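Local coordinates for protein D-xylonate dehydratase (Caulobacter crescentus, PDB 5OYN) that catalyses the dehydration of D-xylonate, and of D-gluconate with similar efficiency, using a [2Fe-2S] cluster and a magnesium ion, at residues M488-G500 with S506-L520. Numbering follows the deposited sequence.
Sequences MSLPTLGDGRQSG and SILNASPESAIGGGL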
loop_
_atom_site.group_PDB
_atom_site.type_symbol
_atom_site.label_atom_id
_atom_site.label_comp_id
_atom_site.label_asym_id
_atom_site.label_seq_id
_atom_site.Cartn_x
_atom_site.Cartn_y
_atom_site.Cartn_z
ATOM N N MET A 488 12.487 -7.413 -47.412
ATOM C CA MET A 488 12.284 -7.196 -45.984
ATOM C C MET A 488 12.397 -8.478 -45.172
ATOM O O MET A 488 12.748 -8.424 -43.990
ATOM C CB MET A 488 10.927 -6.529 -45.747
ATOM C CG MET A 488 10.845 -5.107 -46.289
ATOM S SD MET A 488 12.368 -4.177 -45.985
ATOM C CE MET A 488 12.258 -3.945 -44.209
ATOM N N SER A 489 12.117 -9.629 -45.771
ATOM C CA SER A 489 12.224 -10.883 -45.046
ATOM C C SER A 489 12.675 -11.991 -45.989
ATOM O O SER A 489 12.309 -12.004 -47.168
ATOM C CB SER A 489 10.891 -11.258 -44.391
ATOM O OG SER A 489 9.811 -11.062 -45.284
ATOM N N LEU A 490 13.489 -12.897 -45.461
ATOM C CA LEU A 490 13.773 -14.176 -46.074
ATOM C C LEU A 490 13.154 -15.289 -45.246
ATOM O O LEU A 490 12.795 -15.081 -44.081
ATOM C CB LEU A 490 15.284 -14.407 -46.223
ATOM C CG LEU A 490 16.024 -13.280 -46.944
ATOM C CD1 LEU A 490 17.510 -13.334 -46.621
ATOM C CD2 LEU A 490 15.763 -13.289 -48.464
ATOM N N PRO A 491 12.962 -16.472 -45.830
ATOM C CA PRO A 491 12.412 -17.583 -45.054
ATOM C C PRO A 491 13.324 -17.927 -43.889
ATOM O O PRO A 491 14.542 -17.737 -43.943
ATOM C CB PRO A 491 12.320 -18.729 -46.069
ATOM C CG PRO A 491 13.013 -18.247 -47.298
ATOM C CD PRO A 491 12.961 -16.763 -47.271
ATOM N N THR A 492 12.709 -18.408 -42.813
ATOM C CA THR A 492 13.394 -18.574 -41.542
ATOM C C THR A 492 12.991 -19.910 -40.951
ATOM O O THR A 492 11.844 -20.349 -41.102
ATOM C CB THR A 492 13.064 -17.432 -40.559
ATOM O OG1 THR A 492 11.689 -17.044 -40.706
ATOM C CG2 THR A 492 13.956 -16.219 -40.812
ATOM N N LEU A 493 13.951 -20.562 -40.294
ATOM C CA LEU A 493 13.705 -21.863 -39.694
ATOM C C LEU A 493 14.715 -22.088 -38.579
ATOM O O LEU A 493 15.876 -21.690 -38.706
ATOM C CB LEU A 493 13.797 -22.973 -40.748
ATOM C CG LEU A 493 13.891 -24.414 -40.245
ATOM C CD1 LEU A 493 13.057 -25.284 -41.134
ATOM C CD2 LEU A 493 15.333 -24.892 -40.257
ATOM N N GLY A 494 14.270 -22.723 -37.496
ATOM C CA GLY A 494 15.167 -23.025 -36.391
ATOM C C GLY A 494 14.496 -23.916 -35.368
ATOM O O GLY A 494 13.280 -24.138 -35.407
ATOM N N ASP A 495 15.314 -24.433 -34.445
ATOM C CA ASP A 495 14.826 -25.289 -33.367
ATOM C C ASP A 495 14.508 -24.505 -32.095
ATOM O O ASP A 495 14.205 -25.115 -31.059
ATOM C CB ASP A 495 15.833 -26.416 -33.063
ATOM C CG ASP A 495 17.180 -25.900 -32.551
ATOM O OD1 ASP A 495 17.448 -24.684 -32.681
ATOM O OD2 ASP A 495 17.977 -26.713 -32.017
ATOM N N GLY A 496 14.575 -23.176 -32.155
ATOM C CA GLY A 496 14.106 -22.312 -31.102
ATOM C C GLY A 496 12.748 -21.718 -31.416
ATOM O O GLY A 496 11.979 -22.243 -32.231
ATOM N N ARG A 497 12.452 -20.595 -30.754
ATOM C CA ARG A 497 11.163 -19.905 -30.829
ATOM C C ARG A 497 11.368 -18.494 -31.378
ATOM O O ARG A 497 12.474 -18.103 -31.754
ATOM C CB ARG A 497 10.481 -19.880 -29.453
ATOM C CG ARG A 497 10.696 -21.156 -28.620
ATOM C CD ARG A 497 9.827 -21.231 -27.374
ATOM N NE ARG A 497 9.512 -19.898 -26.878
ATOM C CZ ARG A 497 10.273 -19.212 -26.032
ATOM N NH1 ARG A 497 11.387 -19.744 -25.566
ATOM N NH2 ARG A 497 9.914 -17.995 -25.652
ATOM N N GLN A 498 10.281 -17.732 -31.446
ATOM C CA GLN A 498 10.353 -16.309 -31.737
ATOM C C GLN A 498 9.279 -15.619 -30.919
ATOM O O GLN A 498 8.316 -16.256 -30.483
ATOM C CB GLN A 498 10.152 -16.008 -33.221
ATOM C CG GLN A 498 8.706 -16.084 -33.653
ATOM C CD GLN A 498 8.547 -15.925 -35.143
ATOM O OE1 GLN A 498 9.530 -15.773 -35.878
ATOM N NE2 GLN A 498 7.300 -15.942 -35.604
ATOM N N SER A 499 9.445 -14.312 -30.709
ATOM C CA SER A 499 8.467 -13.579 -29.912
ATOM C C SER A 499 7.089 -13.664 -30.554
ATOM O O SER A 499 6.946 -13.575 -31.777
ATOM C CB SER A 499 8.882 -12.116 -29.759
ATOM O OG SER A 499 7.967 -11.402 -28.938
ATOM N N GLY A 500 6.066 -13.829 -29.720
ATOM C CA GLY A 500 4.702 -13.817 -30.212
ATOM C C GLY A 500 4.369 -12.539 -30.952
ATOM O O GLY A 500 3.336 -12.425 -31.611
ATOM N N SER A 506 7.977 -17.671 -39.752
ATOM C CA SER A 506 9.064 -18.600 -39.512
ATOM C C SER A 506 8.544 -20.017 -39.342
ATOM O O SER A 506 7.374 -20.248 -39.033
ATOM C CB SER A 506 9.854 -18.204 -38.262
ATOM O OG SER A 506 10.419 -16.912 -38.381
ATOM N N ILE A 507 9.449 -20.974 -39.535
ATOM C CA ILE A 507 9.226 -22.368 -39.177
ATOM C C ILE A 507 9.900 -22.603 -37.829
ATOM O O ILE A 507 11.125 -22.477 -37.702
ATOM C CB ILE A 507 9.762 -23.317 -40.261
ATOM C CG1 ILE A 507 8.879 -23.230 -41.499
ATOM C CG2 ILE A 507 9.771 -24.763 -39.762
ATOM C CD1 ILE A 507 9.655 -23.078 -42.774
ATOM N N LEU A 508 9.101 -22.953 -36.823
ATOM C CA LEU A 508 9.496 -22.787 -35.433
ATOM C C LEU A 508 9.299 -24.067 -34.650
ATOM O O LEU A 508 8.543 -24.955 -35.051
ATOM C CB LEU A 508 8.676 -21.693 -34.738
ATOM C CG LEU A 508 8.876 -20.306 -35.301
ATOM C CD1 LEU A 508 7.532 -19.715 -35.616
ATOM C CD2 LEU A 508 9.610 -19.488 -34.278
ATOM N N ASN A 509 9.959 -24.104 -33.487
ATOM C CA ASN A 509 9.770 -25.142 -32.471
ATOM C C ASN A 509 10.163 -26.521 -32.992
ATOM O O ASN A 509 9.565 -27.533 -32.606
ATOM C CB ASN A 509 8.325 -25.163 -31.949
ATOM C CG ASN A 509 7.847 -23.798 -31.469
ATOM O OD1 ASN A 509 8.648 -22.893 -31.208
ATOM N ND2 ASN A 509 6.532 -23.646 -31.346
ATOM N N ALA A 510 11.168 -26.566 -33.869
ATOM C CA ALA A 510 11.508 -27.803 -34.562
ATOM C C ALA A 510 11.970 -28.851 -33.563
ATOM O O ALA A 510 12.946 -28.643 -32.838
ATOM C CB ALA A 510 12.590 -27.548 -35.609
ATOM N N SER A 511 11.249 -29.969 -33.516
ATOM C CA SER A 511 11.552 -31.077 -32.630
ATOM C C SER A 511 11.794 -32.349 -33.440
ATOM O O SER A 511 11.089 -32.597 -34.426
ATOM C CB SER A 511 10.412 -31.305 -31.624
ATOM O OG SER A 511 9.900 -30.073 -31.162
ATOM N N PRO A 512 12.796 -33.164 -33.066
ATOM C CA PRO A 512 13.679 -32.858 -31.936
ATOM C C PRO A 512 14.765 -31.864 -32.329
ATOM O O PRO A 512 15.180 -31.822 -33.493
ATOM C CB PRO A 512 14.282 -34.223 -31.568
ATOM C CG PRO A 512 14.001 -35.141 -32.767
ATOM C CD PRO A 512 13.210 -34.386 -33.784
ATOM N N GLU A 513 15.204 -31.061 -31.363
ATOM C CA GLU A 513 16.152 -29.998 -31.644
ATOM C C GLU A 513 17.503 -30.574 -32.053
ATOM O O GLU A 513 17.806 -31.746 -31.822
ATOM C CB GLU A 513 16.330 -29.099 -30.421
ATOM C CG GLU A 513 16.936 -29.835 -29.257
ATOM C CD GLU A 513 17.057 -28.995 -28.016
ATOM O OE1 GLU A 513 17.907 -28.074 -28.016
ATOM O OE2 GLU A 513 16.315 -29.272 -27.042
ATOM N N SER A 514 18.324 -29.710 -32.651
ATOM C CA SER A 514 19.686 -30.080 -33.020
ATOM C C SER A 514 20.420 -30.757 -31.864
ATOM O O SER A 514 20.949 -31.860 -32.013
ATOM C CB SER A 514 20.439 -28.833 -33.491
ATOM O OG SER A 514 21.835 -28.952 -33.282
ATOM N N ALA A 515 20.428 -30.128 -30.690
ATOM C CA ALA A 515 21.323 -30.545 -29.617
ATOM C C ALA A 515 21.038 -31.943 -29.073
ATOM O O ALA A 515 21.831 -32.437 -28.258
ATOM C CB ALA A 515 21.269 -29.538 -28.468
ATOM N N ILE A 516 19.940 -32.590 -29.462
ATOM C CA ILE A 516 19.769 -33.989 -29.077
ATOM C C ILE A 516 19.732 -34.854 -30.332
ATOM O O ILE A 516 19.130 -35.934 -30.348
ATOM C CB ILE A 516 18.526 -34.203 -28.194
ATOM C CG1 ILE A 516 17.234 -33.844 -28.923
ATOM C CG2 ILE A 516 18.662 -33.431 -26.901
ATOM C CD1 ILE A 516 16.040 -34.633 -28.395
ATOM N N GLY A 517 20.392 -34.389 -31.387
ATOM C CA GLY A 517 20.499 -35.170 -32.600
ATOM C C GLY A 517 19.288 -35.147 -33.498
ATOM O O GLY A 517 19.012 -36.143 -34.172
ATOM N N GLY A 518 18.540 -34.050 -33.515
ATOM C CA GLY A 518 17.523 -33.868 -34.527
ATOM C C GLY A 518 18.161 -33.550 -35.861
ATOM O O GLY A 518 19.355 -33.265 -35.958
ATOM N N GLY A 519 17.341 -33.591 -36.914
ATOM C CA GLY A 519 17.867 -33.424 -38.262
ATOM C C GLY A 519 18.691 -32.165 -38.462
ATOM O O GLY A 519 19.597 -32.133 -39.300
ATOM N N LEU A 520 18.402 -31.110 -37.702
ATOM C CA LEU A 520 19.178 -29.888 -37.864
ATOM C C LEU A 520 20.622 -30.037 -37.396
ATOM O O LEU A 520 21.428 -29.137 -37.652
ATOM C CB LEU A 520 18.496 -28.733 -37.121
ATOM C CG LEU A 520 17.274 -28.136 -37.835
ATOM C CD1 LEU A 520 16.625 -27.054 -37.000
ATOM C CD2 LEU A 520 17.636 -27.606 -39.219
#
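The S506 hydroxyl links two points of segment 488-500. It accepts a hydrogen bond from T492 OG1 (OG1 to OG 2.7 Å). It donates one to the amide oxygen of Q498 (OG to OE1 2.9 Å), tilted from the carbonyl plane. Q498 CG lies between backbone N and carbonyl carbon (chi1 77°), and the extended chain beyond it carries OE1 back to S506, while NE2 bonds to S504 O. A leucine in place of Q498 would probably leave S506 OG without its acceptor and S504 O without this donor. Backbone bonds join I507 N to T492 O and G494 N to I507 O; beyond strand 492-494, in the loop, G496 O accepts from N509 N (3.0 Å). S514 N meets D495 OD2 on its anti side (3.1 Å), and the amides of G461 and A462 also hold this carboxylate. L493 CD1 rests on I507 CG2 (3.6 Å), its CD2 on L520 CD2, and L508 CD2 lies against Q498 CG. Parallel strands 492-494 and 507-511, joined by a single beta bridge, L493 with I507, connect the edges of a mixed and an antiparallel sheet; in the following loop R497, hydrogen-bonded to N288, reaches E472 and E101, glutamates that bind magnesium.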